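Side-chain contacts in histone-lysine N-methyltransferase, H3 lysine-9 specific SUVH6 (Arabidopsis thaliana, PDB 6A5K), which methylates histone H3 using S-adenosylmethionine as methyl donor, and probably couples this mark to non-CG DNA methylation through its SRA domain: residues I256-E261 / E265-F270; L353-F358 / G447-F452; S377-Y382 / Q490-D495. The protein carries 1 engineered substitution. All coordinates share one frame; numbering follows the deposited sequence.

Contact 1: I256-E261 / E265-F270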
loop_
_atom_site.group_PDB
_atom_site.type_symbol
_atom_site.label_atom_id
_atom_site.label_comp_id
_atom_site.label_asym_id
_atom_site.label_seq_id
_atom_site.Cartn_x
_atom_site.Cartn_y
_atom_site.Cartn_z
ATOM N N ILE A 256 -10.608 11.859 12.585
ATOM C CA ILE A 256 -9.234 11.381 12.606
ATOM C C ILE A 256 -8.729 11.423 14.040
ATOM O O ILE A 256 -8.476 12.490 14.590
ATOM C CB ILE A 256 -8.329 12.217 11.677
ATOM C CG1 ILE A 256 -8.785 12.054 10.223
ATOM C CG2 ILE A 256 -6.865 11.795 11.824
ATOM C CD1 ILE A 256 -8.029 12.930 9.218
ATOM N N SER A 257 -8.608 10.253 14.654
ATOM C CA SER A 257 -8.276 10.178 16.070
ATOM C C SER A 257 -6.774 10.257 16.312
ATOM O O SER A 257 -5.968 10.180 15.375
ATOM C CB SER A 257 -8.830 8.889 16.678
ATOM O OG SER A 257 -8.312 7.756 16.003
ATOM N N ALA A 258 -6.407 10.412 17.579
ATOM C CA ALA A 258 -5.008 10.445 17.981
ATOM C C ALA A 258 -4.754 9.437 19.099
ATOM O O ALA A 258 -5.468 9.407 20.111
ATOM C CB ALA A 258 -4.615 11.836 18.424
ATOM N N VAL A 259 -3.725 8.621 18.911
ATOM C CA VAL A 259 -3.377 7.583 19.869
ATOM C C VAL A 259 -1.937 7.763 20.344
ATOM O O VAL A 259 -1.026 7.966 19.544
ATOM C CB VAL A 259 -3.557 6.173 19.256
ATOM C CG1 VAL A 259 -3.055 5.092 20.211
ATOM C CG2 VAL A 259 -5.013 5.935 18.886
ATOM N N ASN A 260 -1.734 7.708 21.653
ATOM C CA ASN A 260 -0.389 7.795 22.207
ATOM C C ASN A 260 -0.202 6.733 23.285
ATOM O O ASN A 260 -0.773 6.826 24.367
ATOM C CB ASN A 260 -0.126 9.194 22.776
ATOM C CG ASN A 260 1.320 9.397 23.210
ATOM O OD1 ASN A 260 2.079 8.441 23.377
ATOM N ND2 ASN A 260 1.704 10.656 23.400
ATOM N N GLU A 261 0.590 5.718 22.975
ATOM C CA GLU A 261 0.867 4.653 23.930
ATOM C C GLU A 261 2.319 4.718 24.380
ATOM O O GLU A 261 2.832 3.788 25.001
ATOM C CB GLU A 261 0.551 3.290 23.313
ATOM C CG GLU A 261 -0.817 3.224 22.655
ATOM C CD GLU A 261 -1.115 1.864 22.059
ATOM O OE1 GLU A 261 -1.297 1.781 20.825
ATOM O OE2 GLU A 261 -1.171 0.879 22.826
ATOM N N GLU A 265 2.123 12.946 26.100
ATOM C CA GLU A 265 1.938 14.034 25.141
ATOM C C GLU A 265 0.581 13.992 24.437
ATOM O O GLU A 265 0.088 12.927 24.079
ATOM C CB GLU A 265 3.049 13.992 24.094
ATOM C CG GLU A 265 3.965 15.194 24.056
ATOM C CD GLU A 265 5.111 14.994 23.080
ATOM O OE1 GLU A 265 6.056 14.252 23.426
ATOM O OE2 GLU A 265 5.057 15.558 21.963
ATOM N N LYS A 266 -0.021 15.160 24.248
ATOM C CA LYS A 266 -1.236 15.284 23.449
ATOM C C LYS A 266 -0.839 15.871 22.102
ATOM O O LYS A 266 0.261 16.410 21.980
ATOM C CB LYS A 266 -2.279 16.154 24.162
ATOM C CG LYS A 266 -3.220 15.367 25.070
ATOM C CD LYS A 266 -2.471 14.752 26.243
ATOM C CE LYS A 266 -3.395 13.972 27.160
ATOM N NZ LYS A 266 -2.654 13.434 28.334
ATOM N N PRO A 267 -1.708 15.750 21.080
ATOM C CA PRO A 267 -1.333 16.251 19.748
ATOM C C PRO A 267 -1.001 17.738 19.744
ATOM O O PRO A 267 -1.576 18.490 20.529
ATOM C CB PRO A 267 -2.577 15.970 18.901
ATOM C CG PRO A 267 -3.271 14.862 19.610
ATOM C CD PRO A 267 -3.019 15.076 21.063
ATOM N N PRO A 268 -0.074 18.156 18.870
ATOM C CA PRO A 268 0.380 19.548 18.846
ATOM C C PRO A 268 -0.700 20.517 18.392
ATOM O O PRO A 268 -1.681 20.142 17.747
ATOM C CB PRO A 268 1.538 19.524 17.846
ATOM C CG PRO A 268 1.240 18.371 16.959
ATOM C CD PRO A 268 0.603 17.340 17.846
ATOM N N LEU A 269 -0.500 21.779 18.745
ATOM C CA LEU A 269 -1.465 22.824 18.471
ATOM C C LEU A 269 -1.360 23.280 17.025
ATOM O O LEU A 269 -0.263 23.555 16.540
ATOM C CB LEU A 269 -1.237 23.993 19.430
ATOM C CG LEU A 269 -2.086 25.250 19.315
ATOM C CD1 LEU A 269 -3.516 24.927 19.692
ATOM C CD2 LEU A 269 -1.521 26.324 20.232
ATOM N N PHE A 270 -2.501 23.331 16.340
ATOM C CA PHE A 270 -2.597 23.868 14.983
ATOM C C PHE A 270 -4.065 23.981 14.589
ATOM O O PHE A 270 -4.927 23.374 15.216
ATOM C CB PHE A 270 -1.834 22.992 13.969
ATOM C CG PHE A 270 -2.519 21.693 13.649
ATOM C CD1 PHE A 270 -2.458 20.625 14.531
ATOM C CD2 PHE A 270 -3.221 21.536 12.463
ATOM C CE1 PHE A 270 -3.094 19.430 14.243
ATOM C CE2 PHE A 270 -3.856 20.340 12.168
ATOM C CZ PHE A 270 -3.789 19.288 13.054
#

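Contact 2: L353-F358 / G447-F452. With SAM (S-adenosylmethionine), chain F.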
loop_
_atom_site.group_PDB
_atom_site.type_symbol
_atom_site.label_atom_id
_atom_site.label_comp_id
_atom_site.label_asym_id
_atom_site.label_seq_id
_atom_site.Cartn_x
_atom_site.Cartn_y
_atom_site.Cartn_z
ATOM N N LEU A 353 -10.177 6.664 3.414
ATOM C CA LEU A 353 -9.614 5.713 4.372
ATOM C C LEU A 353 -9.710 6.208 5.812
ATOM O O LEU A 353 -9.666 7.411 6.063
ATOM C CB LEU A 353 -8.152 5.432 4.025
ATOM C CG LEU A 353 -7.904 4.792 2.664
ATOM C CD1 LEU A 353 -6.411 4.870 2.300
ATOM C CD2 LEU A 353 -8.390 3.361 2.698
ATOM N N PRO A 354 -9.833 5.273 6.771
ATOM C CA PRO A 354 -9.851 5.642 8.192
ATOM C C PRO A 354 -8.445 5.925 8.727
ATOM O O PRO A 354 -7.725 5.004 9.116
ATOM C CB PRO A 354 -10.466 4.411 8.864
ATOM C CG PRO A 354 -10.095 3.275 7.973
ATOM C CD PRO A 354 -10.050 3.830 6.566
ATOM N N LEU A 355 -8.059 7.196 8.737
ATOM C CA LEU A 355 -6.731 7.583 9.204
ATOM C C LEU A 355 -6.733 7.953 10.681
ATOM O O LEU A 355 -7.761 8.350 11.241
ATOM C CB LEU A 355 -6.193 8.758 8.386
ATOM C CG LEU A 355 -6.161 8.580 6.868
ATOM C CD1 LEU A 355 -5.605 9.825 6.199
ATOM C CD2 LEU A 355 -5.342 7.347 6.487
ATOM N N GLU A 356 -5.569 7.810 11.305
ATOM C CA GLU A 356 -5.354 8.315 12.656
ATOM C C GLU A 356 -3.898 8.743 12.810
ATOM O O GLU A 356 -3.023 8.248 12.089
ATOM C CB GLU A 356 -5.731 7.261 13.703
ATOM C CG GLU A 356 -4.676 6.204 13.967
ATOM C CD GLU A 356 -5.113 5.192 15.021
ATOM O OE1 GLU A 356 -6.272 5.271 15.489
ATOM O OE2 GLU A 356 -4.297 4.320 15.387
ATOM N N ILE A 357 -3.639 9.690 13.711
ATOM C CA ILE A 357 -2.261 10.008 14.052
ATOM C C ILE A 357 -1.891 9.316 15.355
ATOM O O ILE A 357 -2.752 9.022 16.197
ATOM C CB ILE A 357 -1.996 11.530 14.165
ATOM C CG1 ILE A 357 -2.720 12.146 15.369
ATOM C CG2 ILE A 357 -2.372 12.237 12.863
ATOM C CD1 ILE A 357 -2.287 13.578 15.659
ATOM N N PHE A 358 -0.604 9.031 15.510
ATOM C CA PHE A 358 -0.156 8.274 16.663
ATOM C C PHE A 358 1.260 8.668 17.048
ATOM O O PHE A 358 2.016 9.181 16.225
ATOM C CB PHE A 358 -0.229 6.767 16.383
ATOM C CG PHE A 358 0.825 6.276 15.427
ATOM C CD1 PHE A 358 0.689 6.474 14.059
ATOM C CD2 PHE A 358 1.954 5.620 15.899
ATOM C CE1 PHE A 358 1.667 6.023 13.177
ATOM C CE2 PHE A 358 2.928 5.171 15.029
ATOM C CZ PHE A 358 2.787 5.380 13.662
ATOM N N GLY A 447 -3.301 23.426 8.507
ATOM C CA GLY A 447 -3.078 22.280 7.642
ATOM C C GLY A 447 -3.975 21.111 7.985
ATOM O O GLY A 447 -4.755 21.179 8.943
ATOM N N ASN A 448 -3.879 20.043 7.194
ATOM C CA ASN A 448 -4.632 18.825 7.471
ATOM C C ASN A 448 -3.710 17.711 7.966
ATOM O O ASN A 448 -2.560 17.963 8.330
ATOM C CB ASN A 448 -5.408 18.364 6.232
ATOM C CG ASN A 448 -4.517 17.756 5.162
ATOM O OD1 ASN A 448 -3.312 18.011 5.106
ATOM N ND2 ASN A 448 -5.116 16.941 4.299
ATOM N N VAL A 449 -4.218 16.486 7.967
ATOM C CA VAL A 449 -3.494 15.338 8.516
ATOM C C VAL A 449 -2.158 15.097 7.792
ATOM O O VAL A 449 -1.218 14.520 8.358
ATOM C CB VAL A 449 -4.368 14.063 8.456
ATOM C CG1 VAL A 449 -4.632 13.646 7.001
ATOM C CG2 VAL A 449 -3.727 12.916 9.248
ATOM N N GLY A 450 -2.064 15.562 6.550
ATOM C CA GLY A 450 -0.859 15.389 5.760
ATOM C C GLY A 450 0.390 15.936 6.430
ATOM O O GLY A 450 1.489 15.424 6.197
ATOM N N ARG A 451 0.228 16.956 7.278
ATOM C CA ARG A 451 1.365 17.565 7.965
ATOM C C ARG A 451 2.057 16.567 8.905
ATOM O O ARG A 451 3.183 16.790 9.325
ATOM C CB ARG A 451 0.930 18.815 8.760
ATOM C CG ARG A 451 0.207 18.494 10.070
ATOM C CD ARG A 451 -0.580 19.689 10.629
ATOM N NE ARG A 451 0.271 20.807 11.041
ATOM C CZ ARG A 451 0.985 20.832 12.165
ATOM N NH1 ARG A 451 0.982 19.787 12.981
ATOM N NH2 ARG A 451 1.725 21.891 12.462
ATOM N N PHE A 452 1.389 15.467 9.236
ATOM C CA PHE A 452 1.932 14.538 10.231
ATOM C C PHE A 452 2.642 13.329 9.627
ATOM O O PHE A 452 3.226 12.529 10.358
ATOM C CB PHE A 452 0.821 14.057 11.168
ATOM C CG PHE A 452 0.361 15.092 12.147
ATOM C CD1 PHE A 452 -0.910 15.636 12.057
ATOM C CD2 PHE A 452 1.199 15.517 13.168
ATOM C CE1 PHE A 452 -1.339 16.592 12.965
ATOM C CE2 PHE A 452 0.776 16.473 14.083
ATOM C CZ PHE A 452 -0.493 17.010 13.981
HETATM N N SAM F . 6.662 13.944 13.417
HETATM C CA SAM F . 5.999 15.230 13.132
HETATM C C SAM F . 5.165 15.756 14.301
HETATM O O SAM F . 4.445 16.756 14.161
HETATM O OXT SAM F . 5.183 15.195 15.400
HETATM C CB SAM F . 5.126 15.117 11.883
HETATM C CG SAM F . 5.963 15.193 10.614
HETATM S SD SAM F . 6.637 16.866 10.489
HETATM C CE SAM F . 6.012 17.286 8.867
HETATM C "C5'" SAM F . 8.367 16.644 10.045
HETATM C "C4'" SAM F . 9.219 16.449 11.283
HETATM O "O4'" SAM F . 9.035 15.135 11.792
HETATM C "C3'" SAM F . 10.695 16.588 10.961
HETATM O "O3'" SAM F . 11.122 17.923 11.093
HETATM C "C2'" SAM F . 11.312 15.697 12.008
HETATM O "O2'" SAM F . 11.350 16.413 13.221
HETATM C "C1'" SAM F . 10.285 14.598 12.171
HETATM N N9 SAM F . 10.617 13.466 11.281
HETATM C C8 SAM F . 9.890 13.000 10.217
HETATM N N7 SAM F . 10.549 11.947 9.665
HETATM C C5 SAM F . 11.697 11.748 10.356
HETATM C C6 SAM F . 12.733 10.828 10.232
HETATM N N6 SAM F . 12.718 9.900 9.272
HETATM N N1 SAM F . 13.800 10.892 11.100
HETATM C C2 SAM F . 13.831 11.843 12.101
HETATM N N3 SAM F . 12.796 12.749 12.229
HETATM C C4 SAM F . 11.745 12.698 11.378
#

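Contact 3: S377-Y382 / Q490-D495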
loop_
_atom_site.group_PDB
_atom_site.type_symbol
_atom_site.label_atom_id
_atom_site.label_comp_id
_atom_site.label_asym_id
_atom_site.label_seq_id
_atom_site.Cartn_x
_atom_site.Cartn_y
_atom_site.Cartn_z
ATOM N N SER A 377 -3.854 3.221 -3.952
ATOM C CA SER A 377 -4.938 3.986 -3.327
ATOM C C SER A 377 -4.522 5.419 -3.007
ATOM O O SER A 377 -3.395 5.665 -2.583
ATOM C CB SER A 377 -5.417 3.317 -2.036
ATOM O OG SER A 377 -5.920 2.024 -2.282
ATOM N N PHE A 378 -5.453 6.349 -3.201
ATOM C CA PHE A 378 -5.304 7.714 -2.715
ATOM C C PHE A 378 -5.386 7.742 -1.189
ATOM O O PHE A 378 -6.253 7.096 -0.595
ATOM C CB PHE A 378 -6.381 8.620 -3.327
ATOM C CG PHE A 378 -6.444 9.998 -2.724
ATOM C CD1 PHE A 378 -5.368 10.864 -2.824
ATOM C CD2 PHE A 378 -7.590 10.433 -2.072
ATOM C CE1 PHE A 378 -5.428 12.136 -2.279
ATOM C CE2 PHE A 378 -7.660 11.703 -1.528
ATOM C CZ PHE A 378 -6.577 12.559 -1.632
ATOM N N ILE A 379 -4.481 8.485 -0.563
ATOM C CA ILE A 379 -4.452 8.601 0.895
ATOM C C ILE A 379 -5.091 9.912 1.339
ATOM O O ILE A 379 -6.170 9.934 1.922
ATOM C CB ILE A 379 -3.008 8.554 1.456
ATOM C CG1 ILE A 379 -2.227 7.356 0.891
ATOM C CG2 ILE A 379 -3.040 8.563 2.992
ATOM C CD1 ILE A 379 -2.897 6.002 1.143
ATOM N N CYS A 380 -4.402 11.007 1.047
ATOM C CA CYS A 380 -4.852 12.340 1.428
ATOM C C CYS A 380 -4.053 13.369 0.652
ATOM O O CYS A 380 -3.082 13.030 -0.018
ATOM C CB CYS A 380 -4.684 12.577 2.936
ATOM S SG CYS A 380 -2.953 12.608 3.474
ATOM N N GLU A 381 -4.471 14.625 0.760
ATOM C CA GLU A 381 -3.744 15.756 0.189
ATOM C C GLU A 381 -2.799 16.346 1.226
ATOM O O GLU A 381 -3.030 16.200 2.424
ATOM C CB GLU A 381 -4.729 16.829 -0.301
ATOM C CG GLU A 381 -4.090 18.020 -1.011
ATOM C CD GLU A 381 -5.106 18.893 -1.735
ATOM O OE1 GLU A 381 -6.318 18.615 -1.635
ATOM O OE2 GLU A 381 -4.692 19.861 -2.405
ATOM N N TYR A 382 -1.733 17.005 0.776
ATOM C CA TYR A 382 -0.979 17.875 1.672
ATOM C C TYR A 382 -1.626 19.250 1.643
ATOM O O TYR A 382 -1.431 20.017 0.702
ATOM C CB TYR A 382 0.501 17.962 1.280
ATOM C CG TYR A 382 1.358 18.526 2.393
ATOM C CD1 TYR A 382 1.483 19.900 2.579
ATOM C CD2 TYR A 382 2.036 17.684 3.263
ATOM C CE1 TYR A 382 2.257 20.417 3.607
ATOM C CE2 TYR A 382 2.810 18.192 4.292
ATOM C CZ TYR A 382 2.916 19.560 4.457
ATOM O OH TYR A 382 3.687 20.063 5.480
ATOM N N GLN A 490 0.303 0.039 9.803
ATOM C CA GLN A 490 1.687 0.318 9.428
ATOM C C GLN A 490 1.843 1.817 9.209
ATOM O O GLN A 490 0.986 2.445 8.577
ATOM C CB GLN A 490 2.093 -0.451 8.163
ATOM C CG GLN A 490 3.517 -0.154 7.692
ATOM C CD GLN A 490 3.949 -0.994 6.496
ATOM O OE1 GLN A 490 3.960 -0.519 5.355
ATOM N NE2 GLN A 490 4.330 -2.244 6.756
ATOM N N GLU A 491 2.921 2.398 9.731
ATOM C CA GLU A 491 3.104 3.839 9.571
ATOM C C GLU A 491 3.213 4.205 8.087
ATOM O O GLU A 491 3.923 3.544 7.317
ATOM C CB GLU A 491 4.338 4.331 10.328
ATOM C CG GLU A 491 4.475 5.855 10.309
ATOM C CD GLU A 491 5.606 6.374 11.182
ATOM O OE1 GLU A 491 6.319 5.562 11.813
ATOM O OE2 GLU A 491 5.776 7.609 11.236
ATOM N N LEU A 492 2.487 5.249 7.693
ATOM C CA LEU A 492 2.558 5.797 6.342
ATOM C C LEU A 492 3.665 6.850 6.254
ATOM O O LEU A 492 3.743 7.736 7.102
ATOM C CB LEU A 492 1.217 6.414 5.948
ATOM C CG LEU A 492 -0.027 5.558 6.181
ATOM C CD1 LEU A 492 -1.278 6.331 5.776
ATOM C CD2 LEU A 492 0.089 4.275 5.381
ATOM N N CYS A 493 4.508 6.742 5.229
ATOM C CA CYS A 493 5.639 7.648 5.026
ATOM C C CYS A 493 5.907 7.868 3.545
ATOM O O CYS A 493 5.604 7.008 2.726
ATOM C CB CYS A 493 6.914 7.101 5.667
ATOM S SG CYS A 493 6.819 6.794 7.453
ATOM N N TYR A 494 6.510 9.010 3.221
ATOM C CA TYR A 494 7.018 9.267 1.877
ATOM C C TYR A 494 8.411 9.874 1.983
ATOM O O TYR A 494 8.887 10.193 3.078
ATOM C CB TYR A 494 6.088 10.199 1.082
ATOM C CG TYR A 494 5.990 11.588 1.665
ATOM C CD1 TYR A 494 5.124 11.853 2.716
ATOM C CD2 TYR A 494 6.764 12.633 1.170
ATOM C CE1 TYR A 494 5.027 13.109 3.267
ATOM C CE2 TYR A 494 6.672 13.913 1.725
ATOM C CZ TYR A 494 5.797 14.137 2.771
ATOM O OH TYR A 494 5.678 15.386 3.341
ATOM N N ASP A 495 9.057 10.041 0.837
ATOM C CA ASP A 495 10.410 10.591 0.771
ATOM C C ASP A 495 10.392 12.129 0.812
ATOM O O ASP A 495 9.964 12.777 -0.143
ATOM C CB ASP A 495 11.097 10.090 -0.505
ATOM C CG ASP A 495 12.485 10.668 -0.700
ATOM O OD1 ASP A 495 13.133 11.055 0.295
ATOM O OD2 ASP A 495 12.921 10.745 -1.868
#

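Contact 1: I256-E261 / E265-F270
A258 lies opposite P267 with their CA atoms 7.1 Å apart, and N260 opposite E265 at 7.3 Å, so 265-270 runs back antiparallel to 256-261 after a three-residue link. The separation is bridged by side chains. A258 belongs to strand 257-259, whose edges are taken by backbone bonds to I357 on one side and to C243 and K244 on the other. The methyl of A258 meets the P267 ring at a single point, CB to CG at 3.5 Å. N260 carries the polar half: with CG anti to the backbone N (chi1 -173°), its amide reaches across the turn and ND2 donates to E265 O at 2.9 Å. This bond is bent, 146° at the hydrogen, and arrives tilted from the carbonyl plane. The same ND2 also bonds D263 OD1, which accepts E265 N as well, while N260 OD1 takes I262 N; the amide is thus gripped at both ends and its rotation fixed. The carboxylate of E265 leads off to a salt bridge with K359. The OD1 bond to I262 N makes an Asx turn at N260, which starts the reversal in this Pre-SET region, while ND2 ties down the returning chain.

Contact 2: L353-F358 / G447-F452
I357 and F452 meet most directly. CD1 of I357 stands over one face of the F452 ring, 4.2 Å from its centroid and 13° off the normal, a CH-pi contact, while CG2 approaches CD1 of the same ring at 3.8 Å. I357 CG2 also touches CG2 of V449 at 3.9 Å, the two side chains sliding past each other in opposite directions. One methyl therefore fills the notch between V449 and F452; chi1 of 68° wedges CG1 between the backbone N and the carbonyl carbon, which sends CD1 over the ring. Further back along strand 355-359, L355 crosses V449 at about a right angle, CD1 to CG1 at 4.0 Å.

The opposite face of F452 is taken by the aliphatic CG of R451, 3.6 Å above the plane and offset toward the rim, so the ring is sandwiched. F270, W365, V367 and P268 pack around it as well. V449 and F452 sit on a 3-10 turn closed by F452 N to V449 O and R451 N to N448 O. The turn is tied down by N448, whose amide bonds E381 O and V383 N, by Y272 OH on V449 N, and by R451 NE on A443 O.

Beyond the ring lies S-adenosylmethionine: its carboxylate atom O approaches F452 CD2 obliquely at 3.6 Å, and the backbone oxygen of R451 is 2.9 Å from the methyl carbon CE. No hydrogen bond joins the two segments. The chemistry is divided accordingly: a buried apolar seam seats the turn, and the turn presents a carbonyl to the sulfonium methyl, probably a CH...O contact that helps orient the group to be transferred.

Contact 3: S377-Y382 / Q490-D495
I379 and L492 supply the apolar part of this contact. CG2 of I379 lies anti to its own backbone N and meets CD1 of L492 at 4.0 Å; the leucine, with CG beside the backbone N (chi1 -49°), extends toward it from the other sheet. L461 touches both side chains and completes the hydrophobic cluster between the strands.

The aromatic part involves Y382 and Y494, whose side chains cross at about a right angle. The phenol oxygen of Y494 approaches the Y382 ring obliquely, OH to CE2 at 4.1 Å, which is van der Waals proximity and not a stack. F480 gives both tyrosines a common neighbour: Y382 packs on it, and the Y494 ring meets it with planes about 35° apart. Y496 adds another ring beside Y494.

Backbone bonds do not connect the two segments, whose touching parts point 52° apart and whose closest CA atoms, those of I379 and L492, are 9.3 Å from each other. Each is held by its own sheet. I379 and C380 both bond to F480, and the psi of -70° at I379 is consistent with a classic beta bulge there. On the other side, L492 bonds to V367, while the side chain of N460 clasps E491 O and C493 N.

The contact thus joins the four-stranded sheet of 378-381 to the six-stranded sheet of 491-494. The Y382 side chain comes within about 5 Å of S-adenosylmethionine, nearest atoms, beside the cofactor pocket. By sequence and family, the segments carrying N454-H455 and L492-Y494 are probably the two conserved motifs that form the SET-domain pseudoknot.

In the fold
From the N terminus, contact 1 closes first, a short loop within the Pre-SET range that is complete before the other two begin. Strand 257-259 then pairs in parallel with 355-359, where contact 2 opens; F270 at the far end of contact 1 also reaches G447. Contact 2 closes a loop of 88 residues at 447-452. Before it shuts, contact 3 has opened at 377-382, and it closes only at 490-495, so the two loops cross. Their centres are 9 Å apart, and G450 O packs against Y382. Together the contacts join the six-stranded sheet, including its Pre-SET strand 257-259, to the 3-10 turn beside the cofactor and to the four-stranded sheet.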